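Local coordinates for single-stranded DNA-binding protein WHY1, chloroplastic (Solanum tuberosum, PDB 1L3A), which binds single-stranded DNA and acts as a transcriptional activator of the pathogenesis-related gene PR-10a in the plant's response to elicitors, at residues Y42-G47 with K170-V175; A50-P55 with M77-P82; S71-V76 with L99-I104; R93-S98 with V132-K137; H147-S152 with I166-A171. One frame throughout, in Å; residues are numbered along the deposited sequence.

In the fold
The five contacts trace the Whirly fold, two antiparallel four-stranded sheets with helices. Along the chain, the loop closed by interaction 1 contains interactions 2, 3 and 4; the segments of interaction 3 alternate with those of both 2 and 4, and interaction 5 ends on residues it shares with interaction 1, Lys170 and Ala171. Interactions 2 and 3 lie on strand 68-85; centres of interactions 2 and 4 are about 10 Å apart and those of 1 and 5 about 8 Å. Interaction 4 joins the two sheets, interaction 5 pairs strands of the second, and interaction 1 brings helix 170-188 against the first, binding sheets and helix into one subunit of the tetramer.

Interaction 1: Y42-G47 with K170-V175; sequences YSIYKG and KAEFAV
Glu172 OE1 is gripped by two donors: Lys46 NZ reaches it at 2.9 Å in a salt bridge that uses the syn lone pair, and the backbone N of Thr169 donates to the same oxygen. In the Whirly fold this pins the first turn of helix 170-188 to the residue just past strand 38-45, whose short axis runs nearly antiparallel to that of the helix segment, at 166°. The lysine comes from the opposite direction to the glutamate, its chain bent at chi2 and chi4, which turns NZ back onto the carboxylate; the carbonyl O of Pro167 is a further acceptor for that ammonium. Two acceptors therefore fix the end of Lys46, a residue of the region required for binding single-stranded DNA. Ile44 lies along the glutamate, its CG2 3.7 Å from Glu172 OE2 and its CD1 4.1 Å from Glu172 CB. One turn on, Val175 packs on Tyr42, the two side chains roughly perpendicular. The phenol oxygen, hydrogen-bonded to Thr102 of a second subunit, carries the contact into the tetramer interface. CG of Tyr42 stands anti to its own backbone N (chi1 177°), which presents one ring face to the helix; Val175 CG1 sits over that face in a CH-pi contact, 3.9 Å from the ring centroid, displaced toward the rim near CZ.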
# COMPACT_ATOMS: atom_id res chain seq x y z
N TYR C 42 11.18 4.06 14.93
CA TYR C 42 11.93 2.87 14.55
C TYR C 42 13.41 3.19 14.69
O TYR C 42 13.89 4.19 14.16
CB TYR C 42 11.61 2.49 13.10
CG TYR C 42 12.40 1.30 12.59
CD1 TYR C 42 12.26 0.04 13.19
CD2 TYR C 42 13.26 1.43 11.51
CE1 TYR C 42 12.97 -1.06 12.71
CE2 TYR C 42 13.97 0.34 11.02
CZ TYR C 42 13.83 -0.90 11.62
OH TYR C 42 14.55 -1.95 11.12
N SER C 43 14.14 2.33 15.39
CA SER C 43 15.56 2.54 15.63
C SER C 43 16.44 1.45 15.05
O SER C 43 16.09 0.27 15.10
CB SER C 43 15.84 2.62 17.13
OG SER C 43 15.16 3.72 17.71
N ILE C 44 17.57 1.87 14.50
CA ILE C 44 18.56 0.97 13.91
C ILE C 44 19.84 1.14 14.73
O ILE C 44 20.40 2.23 14.77
CB ILE C 44 18.80 1.36 12.44
CG1 ILE C 44 17.50 1.11 11.65
CG2 ILE C 44 20.00 0.60 11.86
CD1 ILE C 44 17.54 1.59 10.23
N TYR C 45 20.30 0.07 15.38
CA TYR C 45 21.51 0.13 16.20
C TYR C 45 22.73 -0.52 15.55
O TYR C 45 22.71 -1.71 15.25
CB TYR C 45 21.24 -0.51 17.56
CG TYR C 45 20.10 0.15 18.31
CD1 TYR C 45 18.90 -0.53 18.53
CD2 TYR C 45 20.21 1.45 18.79
CE1 TYR C 45 17.84 0.08 19.21
CE2 TYR C 45 19.16 2.06 19.47
CZ TYR C 45 17.98 1.37 19.68
OH TYR C 45 16.95 1.98 20.35
N LYS C 46 23.79 0.26 15.33
CA LYS C 46 25.01 -0.26 14.70
C LYS C 46 26.33 -0.07 15.48
O LYS C 46 26.34 0.42 16.60
CB LYS C 46 25.14 0.34 13.29
CG LYS C 46 24.08 -0.17 12.31
CD LYS C 46 24.07 -1.71 12.26
CE LYS C 46 22.81 -2.27 11.59
NZ LYS C 46 22.77 -2.02 10.13
N GLY C 47 27.43 -0.48 14.86
CA GLY C 47 28.72 -0.37 15.52
C GLY C 47 29.16 1.02 15.97
O GLY C 47 29.50 1.21 17.13
N LYS C 170 19.66 -4.33 3.61
CA LYS C 170 18.56 -4.36 2.68
C LYS C 170 17.26 -4.55 3.48
O LYS C 170 16.24 -3.93 3.17
CB LYS C 170 18.75 -5.50 1.69
CG LYS C 170 17.61 -5.66 0.69
CD LYS C 170 17.74 -6.95 -0.11
CE LYS C 170 16.71 -7.00 -1.23
NZ LYS C 170 16.80 -8.27 -2.03
N ALA C 171 17.30 -5.40 4.50
CA ALA C 171 16.13 -5.69 5.31
C ALA C 171 15.60 -4.45 6.05
O ALA C 171 14.40 -4.20 6.06
CB ALA C 171 16.45 -6.80 6.32
N GLU C 172 16.51 -3.70 6.67
CA GLU C 172 16.14 -2.50 7.40
C GLU C 172 15.61 -1.44 6.47
O GLU C 172 14.74 -0.66 6.85
CB GLU C 172 17.35 -1.97 8.17
CG GLU C 172 17.90 -2.98 9.15
CD GLU C 172 19.28 -2.63 9.69
OE1 GLU C 172 20.12 -2.13 8.91
OE2 GLU C 172 19.52 -2.90 10.88
N PHE C 173 16.12 -1.40 5.25
CA PHE C 173 15.66 -0.42 4.29
C PHE C 173 14.20 -0.70 3.88
O PHE C 173 13.42 0.23 3.64
CB PHE C 173 16.55 -0.46 3.05
CG PHE C 173 16.52 0.79 2.26
CD1 PHE C 173 17.20 1.92 2.72
CD2 PHE C 173 15.83 0.85 1.06
CE1 PHE C 173 17.19 3.11 1.98
CE2 PHE C 173 15.80 2.03 0.31
CZ PHE C 173 16.48 3.16 0.77
N ALA C 174 13.84 -1.97 3.80
CA ALA C 174 12.48 -2.37 3.43
C ALA C 174 11.51 -1.95 4.54
O ALA C 174 10.36 -1.63 4.26
CB ALA C 174 12.41 -3.88 3.21
N VAL C 175 11.96 -1.98 5.79
CA VAL C 175 11.08 -1.56 6.88
C VAL C 175 10.78 -0.06 6.72
O VAL C 175 9.63 0.36 6.87
CB VAL C 175 11.72 -1.81 8.25
CG1 VAL C 175 10.82 -1.27 9.33
CG2 VAL C 175 11.94 -3.31 8.45

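Interaction 2: A50-P55 with M77-P82; sequences ALTVEP and MLQFAP
Strands 50-55 and 77-82 run antiparallel, with short axes 4.9 Å apart at 164°, and six N-H...O bonds link Ala50, Thr52 and Glu54 to Ala81, Gln79 and Met77, the shortest being Met77 N to Glu54 O at 2.8 Å. Between these hydrogen-bonded pairs lie the non-hydrogen-bonded pairs Leu51-Phe80 and Val53-Leu78, whose side chains share the opposite face. Leu51 and Phe80 extend side by side in the same direction. With Leu51 CG anti to the backbone N (chi1 174°), methyl CD1 swings across to the neighbouring strand and settles over the middle of the Phe80 ring, 3.7 Å from its centroid and only 6° off the ring normal. CD2 of Leu78 likewise rests against both branches of Val53, 3.7 Å from CG2. Together these strands form the beta hairpin at the middle of the first Whirly sheet, with Ala50 and Leu51 belonging to the region required for single-stranded DNA binding; its apolar face meets Phe149 and Leu151 of the second sheet through Phe80, and helix 170-188 through Val53. The other face is more polar. Thr52 crosses Gln79 obliquely, OG1 coming within 3.2 Å of Gln79 CB. A water donates to Met77 O at 2.9 Å and accepts from Gln79 NE2 at 3.1 Å, while its bond to Thr52 OG1 is weak; side chain and strand backbone are thus joined through one molecule. At the other end of the same amide, Gln79 OE1 accepts from Lys94 NZ on the adjacent strand.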
# COMPACT_ATOMS: atom_id res chain seq x y z
N ALA C 50 23.75 5.10 15.91
CA ALA C 50 22.37 4.65 15.97
C ALA C 50 21.50 5.64 15.19
O ALA C 50 21.84 6.82 15.06
CB ALA C 50 21.91 4.57 17.42
N LEU C 51 20.37 5.16 14.67
CA LEU C 51 19.44 6.00 13.91
C LEU C 51 17.99 5.72 14.27
O LEU C 51 17.54 4.59 14.19
CB LEU C 51 19.62 5.74 12.41
CG LEU C 51 18.63 6.42 11.46
CD1 LEU C 51 18.83 7.95 11.47
CD2 LEU C 51 18.83 5.87 10.06
N THR C 52 17.27 6.76 14.69
CA THR C 52 15.86 6.64 15.03
C THR C 52 15.03 7.41 13.99
O THR C 52 15.39 8.52 13.58
CB THR C 52 15.55 7.23 16.40
OG1 THR C 52 15.93 8.61 16.39
CG2 THR C 52 16.31 6.49 17.48
N VAL C 53 13.91 6.83 13.57
CA VAL C 53 13.07 7.46 12.55
C VAL C 53 11.68 7.67 13.16
O VAL C 53 11.08 6.74 13.68
CB VAL C 53 13.00 6.55 11.31
CG1 VAL C 53 12.27 7.24 10.17
CG2 VAL C 53 14.40 6.18 10.88
N GLU C 54 11.18 8.89 13.09
CA GLU C 54 9.90 9.22 13.68
C GLU C 54 9.02 10.15 12.83
O GLU C 54 9.50 11.15 12.28
CB GLU C 54 10.14 9.85 15.06
CG GLU C 54 8.93 10.46 15.71
CD GLU C 54 9.28 11.30 16.94
OE1 GLU C 54 9.63 10.72 17.99
OE2 GLU C 54 9.21 12.55 16.85
N PRO C 55 7.72 9.83 12.71
CA PRO C 55 6.80 10.67 11.92
C PRO C 55 6.45 11.96 12.67
O PRO C 55 6.49 12.00 13.90
CB PRO C 55 5.58 9.77 11.75
CG PRO C 55 5.55 9.04 13.07
CD PRO C 55 7.02 8.67 13.29
N MET C 77 11.35 12.77 10.96
CA MET C 77 12.55 13.27 11.61
C MET C 77 13.53 12.13 11.83
O MET C 77 13.17 11.09 12.37
CB MET C 77 12.19 13.88 12.96
CG MET C 77 13.24 14.85 13.51
SD MET C 77 13.40 16.27 12.41
CE MET C 77 11.62 16.64 12.15
N LEU C 78 14.77 12.33 11.39
CA LEU C 78 15.84 11.35 11.55
C LEU C 78 16.76 11.89 12.64
O LEU C 78 17.07 13.08 12.65
CB LEU C 78 16.64 11.18 10.25
CG LEU C 78 15.90 10.70 9.00
CD1 LEU C 78 16.86 10.62 7.81
CD2 LEU C 78 15.30 9.35 9.28
N GLN C 79 17.18 11.04 13.56
CA GLN C 79 18.09 11.46 14.62
C GLN C 79 19.26 10.49 14.62
O GLN C 79 19.07 9.28 14.70
CB GLN C 79 17.39 11.44 15.98
CG GLN C 79 16.35 12.55 16.16
CD GLN C 79 15.70 12.54 17.53
OE1 GLN C 79 16.41 12.75 18.54
NE2 GLN C 79 14.47 12.33 17.59
N PHE C 80 20.46 11.04 14.49
CA PHE C 80 21.68 10.24 14.48
C PHE C 80 22.44 10.45 15.79
O PHE C 80 22.57 11.57 16.27
CB PHE C 80 22.59 10.66 13.32
CG PHE C 80 22.02 10.43 11.95
CD1 PHE C 80 21.02 11.26 11.44
CD2 PHE C 80 22.53 9.43 11.13
CE1 PHE C 80 20.56 11.10 10.12
CE2 PHE C 80 22.07 9.26 9.81
CZ PHE C 80 21.09 10.10 9.31
N ALA C 81 22.97 9.37 16.35
CA ALA C 81 23.73 9.46 17.59
C ALA C 81 24.98 8.59 17.50
O ALA C 81 24.90 7.43 17.11
CB ALA C 81 22.86 9.02 18.78
N PRO C 82 26.15 9.14 17.86
CA PRO C 82 27.40 8.37 17.80
C PRO C 82 27.49 7.39 18.96
O PRO C 82 26.97 7.66 20.05
CB PRO C 82 28.48 9.44 17.86
CG PRO C 82 27.86 10.42 18.86
CD PRO C 82 26.40 10.50 18.39
O HOH W 1 13.51 10.58 15.25

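Interaction 3: S71-V76 with L99-I104; sequences SREGMV and LSVTEI
Glu73 reaches across to Val101 from the chain between the two halves of strand 68-85, facing the start of helix 101-108 in the Whirly fold. From CB its chain runs extended through CG (chi2 -178°), and CD then comes within 3.8 Å of Val101 CG2. At the tip, OE1 lies closer still to that methyl and receives protons from two waters. One of these also donates to Gly74 O at 2.7 Å and accepts from Val101 N, bridging the carboxylate, the loop carbonyl of Gly74 and a backbone N-H of the first helical turn; the second connects OE1 with Thr102 OG1. A carboxylate placed near the N-terminal end of a helix would be expected to interact favourably with its dipole. The helix start is closed by a capping box: Ser100, the N-cap, accepts from Glu103 N through OG, and Ser100 N donates to Glu103 OE1 at 2.6 Å, on the anti side and 21° out of the carboxylate plane. Just before it, Val76 and Leu99 make one antiparallel hydrogen-bonded pair, with Val76 N to Leu99 O at 3.0 Å and Leu99 N to Val76 O at 2.7 Å, both nearly straight. Hence the strand pairing gives way directly to the helix. Val101 also packs on Tyr42 of a neighbouring subunit. Further along the first turn, the CB of Ile104 points toward the strand and its CD1 is pressed against Val76 CG2 at 3.5 Å, a tight fit between carbon atoms.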
# COMPACT_ATOMS: atom_id res chain seq x y z
N SER C 71 -2.16 23.48 6.12
CA SER C 71 -1.23 24.60 5.95
C SER C 71 0.24 24.23 6.03
O SER C 71 1.10 25.04 5.70
CB SER C 71 -1.55 25.70 6.97
OG SER C 71 -2.73 26.40 6.59
N ARG C 72 0.54 23.01 6.47
CA ARG C 72 1.93 22.57 6.55
C ARG C 72 1.92 21.05 6.54
O ARG C 72 1.21 20.42 7.30
CB ARG C 72 2.58 23.10 7.83
CG ARG C 72 4.09 22.88 7.92
CD ARG C 72 4.73 24.01 8.72
NE ARG C 72 4.57 25.28 8.02
CZ ARG C 72 4.73 26.49 8.57
NH1 ARG C 72 5.07 26.60 9.85
NH2 ARG C 72 4.56 27.58 7.84
N GLU C 73 2.71 20.46 5.64
CA GLU C 73 2.76 19.00 5.55
C GLU C 73 3.53 18.40 6.72
O GLU C 73 4.36 19.06 7.33
CB GLU C 73 3.44 18.57 4.27
CG GLU C 73 3.01 19.31 3.03
CD GLU C 73 3.70 18.79 1.78
OE1 GLU C 73 4.93 18.56 1.83
OE2 GLU C 73 3.01 18.61 0.76
N GLY C 74 3.23 17.15 7.03
CA GLY C 74 3.97 16.50 8.08
C GLY C 74 5.31 16.09 7.47
O GLY C 74 5.57 16.37 6.29
N MET C 75 6.15 15.44 8.26
CA MET C 75 7.46 14.98 7.81
C MET C 75 7.99 13.87 8.72
O MET C 75 7.35 13.49 9.69
CB MET C 75 8.45 16.15 7.82
CG MET C 75 8.48 16.88 9.14
SD MET C 75 9.20 18.53 9.02
CE MET C 75 7.85 19.45 8.27
N VAL C 76 9.15 13.35 8.36
CA VAL C 76 9.81 12.32 9.14
C VAL C 76 11.12 12.92 9.66
O VAL C 76 11.89 13.51 8.91
CB VAL C 76 10.10 11.07 8.28
CG1 VAL C 76 11.13 10.19 8.98
CG2 VAL C 76 8.80 10.29 8.03
N LEU C 99 13.00 15.04 6.99
CA LEU C 99 12.72 14.67 5.61
C LEU C 99 11.30 15.09 5.27
O LEU C 99 10.36 14.74 5.98
CB LEU C 99 12.83 13.15 5.41
CG LEU C 99 14.11 12.38 5.69
CD1 LEU C 99 13.79 10.89 5.52
CD2 LEU C 99 15.24 12.79 4.73
N SER C 100 11.15 15.86 4.20
CA SER C 100 9.85 16.32 3.73
C SER C 100 9.28 15.15 2.95
O SER C 100 9.99 14.18 2.65
CB SER C 100 10.01 17.49 2.76
OG SER C 100 10.71 17.07 1.59
N VAL C 101 8.01 15.25 2.60
CA VAL C 101 7.37 14.19 1.85
C VAL C 101 8.08 13.91 0.52
O VAL C 101 8.16 12.76 0.10
CB VAL C 101 5.90 14.53 1.55
CG1 VAL C 101 5.13 14.68 2.85
CG2 VAL C 101 5.83 15.80 0.72
N THR C 102 8.59 14.95 -0.13
CA THR C 102 9.28 14.78 -1.40
C THR C 102 10.59 14.02 -1.21
O THR C 102 10.96 13.19 -2.04
CB THR C 102 9.57 16.15 -2.08
OG1 THR C 102 8.32 16.78 -2.41
CG2 THR C 102 10.36 15.96 -3.35
N GLU C 103 11.28 14.32 -0.12
CA GLU C 103 12.53 13.66 0.21
C GLU C 103 12.22 12.19 0.54
O GLU C 103 13.00 11.30 0.20
CB GLU C 103 13.20 14.37 1.38
CG GLU C 103 13.59 15.80 1.04
CD GLU C 103 14.11 16.59 2.22
OE1 GLU C 103 13.32 16.90 3.14
OE2 GLU C 103 15.32 16.90 2.23
N ILE C 104 11.09 11.95 1.21
CA ILE C 104 10.71 10.58 1.55
C ILE C 104 10.45 9.87 0.22
O ILE C 104 10.63 8.65 0.11
CB ILE C 104 9.44 10.54 2.41
CG1 ILE C 104 9.77 11.02 3.82
CG2 ILE C 104 8.84 9.13 2.42
CD1 ILE C 104 8.55 11.21 4.67
O HOH W 2 6.62 17.54 4.04
O HOH W 3 7.60 18.19 -0.01

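Interaction 4: R93-S98 with V132-K137; sequences RKQVFS and VRKVLK
Lys134 and Phe97 carry this contact between strands 95-98 and 132-137, which belong to different sheets and cross at -74° with axes 8.6 Å apart. The ammonium of Lys134 donates to Val96 O at 2.8 Å, approaching nearly in line with the carbonyl bond. To get there the chain folds at chi2 (-74°), chi3 and chi4, running alongside the phenyl group of Phe97 the other way; Lys134 CB touches ring atom CE1 at 3.6 Å, near the plane of the ring. Over one face stands Leu136 CB, 3.9 Å from the Phe97 centroid in a CH-pi contact, and Leu136 CD2 lies against the same ring. A second layer holds these groups in place. One water accepts from Lys134 NZ at 2.9 Å and from Val96 N, and donates to Gln95 OE1 at 2.9 Å, tying the ammonium to the strand by a second route. Further out, the ring of His120 stacks on Phe97, Phe118 packs on both Phe97 and Leu136, and Leu151 and Val153 of strand 146-155 adjoin Gln95. These residues belong to the layer between the two sheets of the Whirly fold. Residues 132-137 fall within a predicted nuclear localization signal; here the ammonium of Lys134 donates to a carbonyl and a water and has a long, weak ion pair with Glu217 of another subunit, which suggests that neutral oxygens contribute to stabilising its charge.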
# COMPACT_ATOMS: atom_id res chain seq x y z
N ARG C 93 24.90 14.21 21.93
CA ARG C 93 25.62 14.65 20.75
C ARG C 93 24.87 14.21 19.49
O ARG C 93 25.48 14.00 18.44
CB ARG C 93 27.04 14.07 20.72
CG ARG C 93 28.09 14.87 21.49
CD ARG C 93 29.45 14.23 21.30
NE ARG C 93 29.51 12.91 21.92
CZ ARG C 93 30.19 11.87 21.44
NH1 ARG C 93 30.89 12.00 20.31
NH2 ARG C 93 30.18 10.71 22.08
N LYS C 94 23.56 14.07 19.60
CA LYS C 94 22.74 13.64 18.47
C LYS C 94 22.58 14.74 17.43
O LYS C 94 22.56 15.92 17.77
CB LYS C 94 21.35 13.20 18.94
CG LYS C 94 20.45 14.34 19.37
CD LYS C 94 19.09 13.82 19.81
CE LYS C 94 18.19 14.95 20.30
NZ LYS C 94 16.89 14.44 20.85
N GLN C 95 22.47 14.33 16.17
CA GLN C 95 22.27 15.26 15.06
C GLN C 95 20.93 14.91 14.42
O GLN C 95 20.62 13.73 14.20
CB GLN C 95 23.42 15.15 14.05
CG GLN C 95 24.73 15.80 14.51
CD GLN C 95 24.56 17.28 14.84
OE1 GLN C 95 23.95 18.03 14.09
NE2 GLN C 95 25.11 17.70 15.97
N VAL C 96 20.14 15.93 14.12
CA VAL C 96 18.81 15.74 13.55
C VAL C 96 18.68 16.21 12.10
O VAL C 96 19.31 17.20 11.69
CB VAL C 96 17.76 16.49 14.42
CG1 VAL C 96 16.37 16.30 13.88
CG2 VAL C 96 17.83 16.00 15.85
N PHE C 97 17.87 15.50 11.32
CA PHE C 97 17.64 15.85 9.92
C PHE C 97 16.19 15.53 9.53
O PHE C 97 15.76 14.38 9.60
CB PHE C 97 18.59 15.08 9.00
CG PHE C 97 18.70 15.67 7.62
CD1 PHE C 97 19.67 16.63 7.34
CD2 PHE C 97 17.82 15.27 6.60
CE1 PHE C 97 19.77 17.20 6.05
CE2 PHE C 97 17.91 15.83 5.32
CZ PHE C 97 18.89 16.80 5.04
N SER C 98 15.45 16.54 9.11
CA SER C 98 14.05 16.31 8.76
C SER C 98 13.87 15.99 7.28
O SER C 98 14.50 16.59 6.43
CB SER C 98 13.24 17.55 9.09
OG SER C 98 13.52 18.56 8.15
N VAL C 132 25.56 27.92 8.36
CA VAL C 132 25.48 26.52 8.75
C VAL C 132 24.70 25.67 7.74
O VAL C 132 23.78 26.17 7.08
CB VAL C 132 24.83 26.39 10.15
CG1 VAL C 132 23.40 26.89 10.11
CG2 VAL C 132 24.89 24.95 10.63
N ARG C 133 25.07 24.39 7.62
CA ARG C 133 24.42 23.48 6.68
C ARG C 133 24.39 22.01 7.10
O ARG C 133 25.22 21.54 7.87
CB ARG C 133 25.11 23.55 5.32
CG ARG C 133 26.57 23.20 5.40
CD ARG C 133 27.16 23.02 4.02
NE ARG C 133 26.92 24.21 3.20
CZ ARG C 133 27.28 24.32 1.93
NH1 ARG C 133 27.92 23.32 1.33
NH2 ARG C 133 27.02 25.44 1.27
N LYS C 134 23.41 21.28 6.55
CA LYS C 134 23.25 19.86 6.83
C LYS C 134 23.16 19.14 5.49
O LYS C 134 22.40 19.54 4.61
CB LYS C 134 21.97 19.60 7.61
CG LYS C 134 21.83 20.37 8.89
CD LYS C 134 22.73 19.83 9.96
CE LYS C 134 21.99 18.87 10.87
NZ LYS C 134 20.89 19.52 11.65
N VAL C 135 23.94 18.08 5.34
CA VAL C 135 23.89 17.31 4.11
C VAL C 135 23.74 15.82 4.43
O VAL C 135 24.56 15.24 5.14
CB VAL C 135 25.17 17.48 3.25
CG1 VAL C 135 25.01 16.69 1.95
CG2 VAL C 135 25.43 18.95 2.95
N LEU C 136 22.67 15.22 3.90
CA LEU C 136 22.40 13.80 4.09
C LEU C 136 22.61 13.04 2.78
O LEU C 136 21.97 13.36 1.77
CB LEU C 136 20.96 13.55 4.57
CG LEU C 136 20.58 12.06 4.66
CD1 LEU C 136 21.42 11.38 5.74
CD2 LEU C 136 19.09 11.90 4.97
N LYS C 137 23.50 12.06 2.80
CA LYS C 137 23.76 11.25 1.62
C LYS C 137 23.29 9.82 1.88
O LYS C 137 23.44 9.31 2.99
CB LYS C 137 25.25 11.21 1.28
CG LYS C 137 25.85 12.51 0.77
CD LYS C 137 27.33 12.30 0.43
CE LYS C 137 28.03 13.61 0.07
NZ LYS C 137 28.19 14.52 1.26
O HOH W 4 21.18 18.71 14.40

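Interaction 5: H147-S152 with I166-A171; sequences HFFNLS and IPVTKA
Phe149 has CG anti to its carbonyl carbon (chi1 -81°), and Val168 has CG1 anti to its backbone N (chi1 180°), which leaves CG2 facing the phenyl group; these settings bring Val168 CG2 to 3.5 Å from Phe149 CD1. The valine meets the ring obliquely. Two residues earlier on the same strand, and on the same face, Ile166 CG2 lies 3.9 Å from Phe149 CB. His147, Phe149, Ile166 and Val168 share one face of the sheet, while Phe148 and Pro167 form the non-hydrogen-bonded pair on the other, their CA atoms 4.2 Å apart. Backbone bonds set this register: Val168 N meets His147 O at 2.7 Å, and Phe149 N meets Ile166 O at 2.9 Å. The return bond from Ile166 N to Phe149 O is more bent, 136° at the hydrogen. Beyond the pairing, Phe149 packs on Val138 of the adjacent strand 132-140, and His147 NE2 is hydrogen-bonded to Gly111 O. Thr169 then N-caps helix 170-188, turning the strand into the helix. Such a two-stranded antiparallel hairpin, closing one edge of the second sheet within the chain and running directly into the long helix 170-188, belongs to the Whirly fold.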
# COMPACT_ATOMS: atom_id res chain seq x y z
N HIS C 147 22.56 0.15 1.90
CA HIS C 147 22.94 1.54 1.67
C HIS C 147 23.45 2.10 2.98
O HIS C 147 23.21 1.53 4.04
CB HIS C 147 21.73 2.37 1.26
CG HIS C 147 21.26 2.15 -0.14
ND1 HIS C 147 21.67 2.95 -1.19
CD2 HIS C 147 20.40 1.25 -0.66
CE1 HIS C 147 21.08 2.54 -2.30
NE2 HIS C 147 20.30 1.52 -2.01
N PHE C 148 24.15 3.23 2.93
CA PHE C 148 24.58 3.84 4.17
C PHE C 148 23.93 5.21 4.22
O PHE C 148 23.56 5.76 3.18
CB PHE C 148 26.11 3.93 4.25
CG PHE C 148 26.75 4.83 3.23
CD1 PHE C 148 26.63 6.22 3.33
CD2 PHE C 148 27.54 4.29 2.21
CE1 PHE C 148 27.30 7.07 2.43
CE2 PHE C 148 28.22 5.13 1.30
CZ PHE C 148 28.10 6.52 1.41
N PHE C 149 23.75 5.73 5.42
CA PHE C 149 23.17 7.05 5.58
C PHE C 149 24.29 7.87 6.21
O PHE C 149 24.75 7.56 7.30
CB PHE C 149 21.96 7.01 6.53
CG PHE C 149 20.68 6.55 5.88
CD1 PHE C 149 20.62 5.36 5.15
CD2 PHE C 149 19.52 7.31 6.03
CE1 PHE C 149 19.41 4.93 4.57
CE2 PHE C 149 18.29 6.89 5.45
CZ PHE C 149 18.25 5.69 4.72
N ASN C 150 24.73 8.92 5.54
CA ASN C 150 25.78 9.75 6.08
C ASN C 150 25.32 11.18 6.31
O ASN C 150 24.91 11.86 5.37
CB ASN C 150 26.99 9.75 5.15
CG ASN C 150 28.17 10.52 5.72
OD1 ASN C 150 28.86 10.04 6.61
ND2 ASN C 150 28.38 11.74 5.23
N LEU C 151 25.38 11.64 7.56
CA LEU C 151 24.98 13.00 7.88
C LEU C 151 26.16 13.90 8.16
O LEU C 151 26.97 13.61 9.03
CB LEU C 151 24.05 13.03 9.10
CG LEU C 151 23.55 14.42 9.52
CD1 LEU C 151 22.88 15.13 8.33
CD2 LEU C 151 22.59 14.31 10.68
N SER C 152 26.25 15.00 7.42
CA SER C 152 27.32 15.99 7.59
C SER C 152 26.73 17.28 8.15
O SER C 152 25.74 17.80 7.64
CB SER C 152 28.00 16.30 6.26
OG SER C 152 29.14 15.48 6.06
N ILE C 166 26.21 5.45 9.07
CA ILE C 166 25.53 4.26 9.56
C ILE C 166 25.05 3.38 8.41
O ILE C 166 24.37 3.85 7.49
CB ILE C 166 24.33 4.62 10.51
CG1 ILE C 166 23.90 3.37 11.28
CG2 ILE C 166 23.14 5.14 9.72
CD1 ILE C 166 22.83 3.63 12.31
N PRO C 167 25.42 2.09 8.42
CA PRO C 167 25.00 1.18 7.34
C PRO C 167 23.58 0.66 7.60
O PRO C 167 23.20 0.38 8.74
CB PRO C 167 26.04 0.06 7.41
CG PRO C 167 26.25 -0.06 8.93
CD PRO C 167 26.33 1.40 9.36
N VAL C 168 22.79 0.54 6.54
CA VAL C 168 21.42 0.05 6.65
C VAL C 168 21.28 -1.17 5.75
O VAL C 168 21.41 -1.07 4.53
CB VAL C 168 20.42 1.14 6.21
CG1 VAL C 168 19.00 0.62 6.33
CG2 VAL C 168 20.61 2.40 7.07
N THR C 169 21.03 -2.34 6.34
CA THR C 169 20.90 -3.55 5.54
C THR C 169 19.69 -3.46 4.61
O THR C 169 18.81 -2.62 4.79
CB THR C 169 20.73 -4.79 6.42
OG1 THR C 169 19.45 -4.73 7.08
CG2 THR C 169 21.84 -4.84 7.48
N LYS C 170 19.66 -4.33 3.61
CA LYS C 170 18.56 -4.36 2.68
C LYS C 170 17.26 -4.55 3.48
O LYS C 170 16.24 -3.93 3.17
CB LYS C 170 18.75 -5.50 1.69
CG LYS C 170 17.61 -5.66 0.69
CD LYS C 170 17.74 -6.95 -0.11
CE LYS C 170 16.71 -7.00 -1.23
NZ LYS C 170 16.80 -8.27 -2.03
N ALA C 171 17.30 -5.40 4.50
CA ALA C 171 16.13 -5.69 5.31
C ALA C 171 15.60 -4.45 6.05
O ALA C 171 14.40 -4.20 6.06
CB ALA C 171 16.45 -6.80 6.32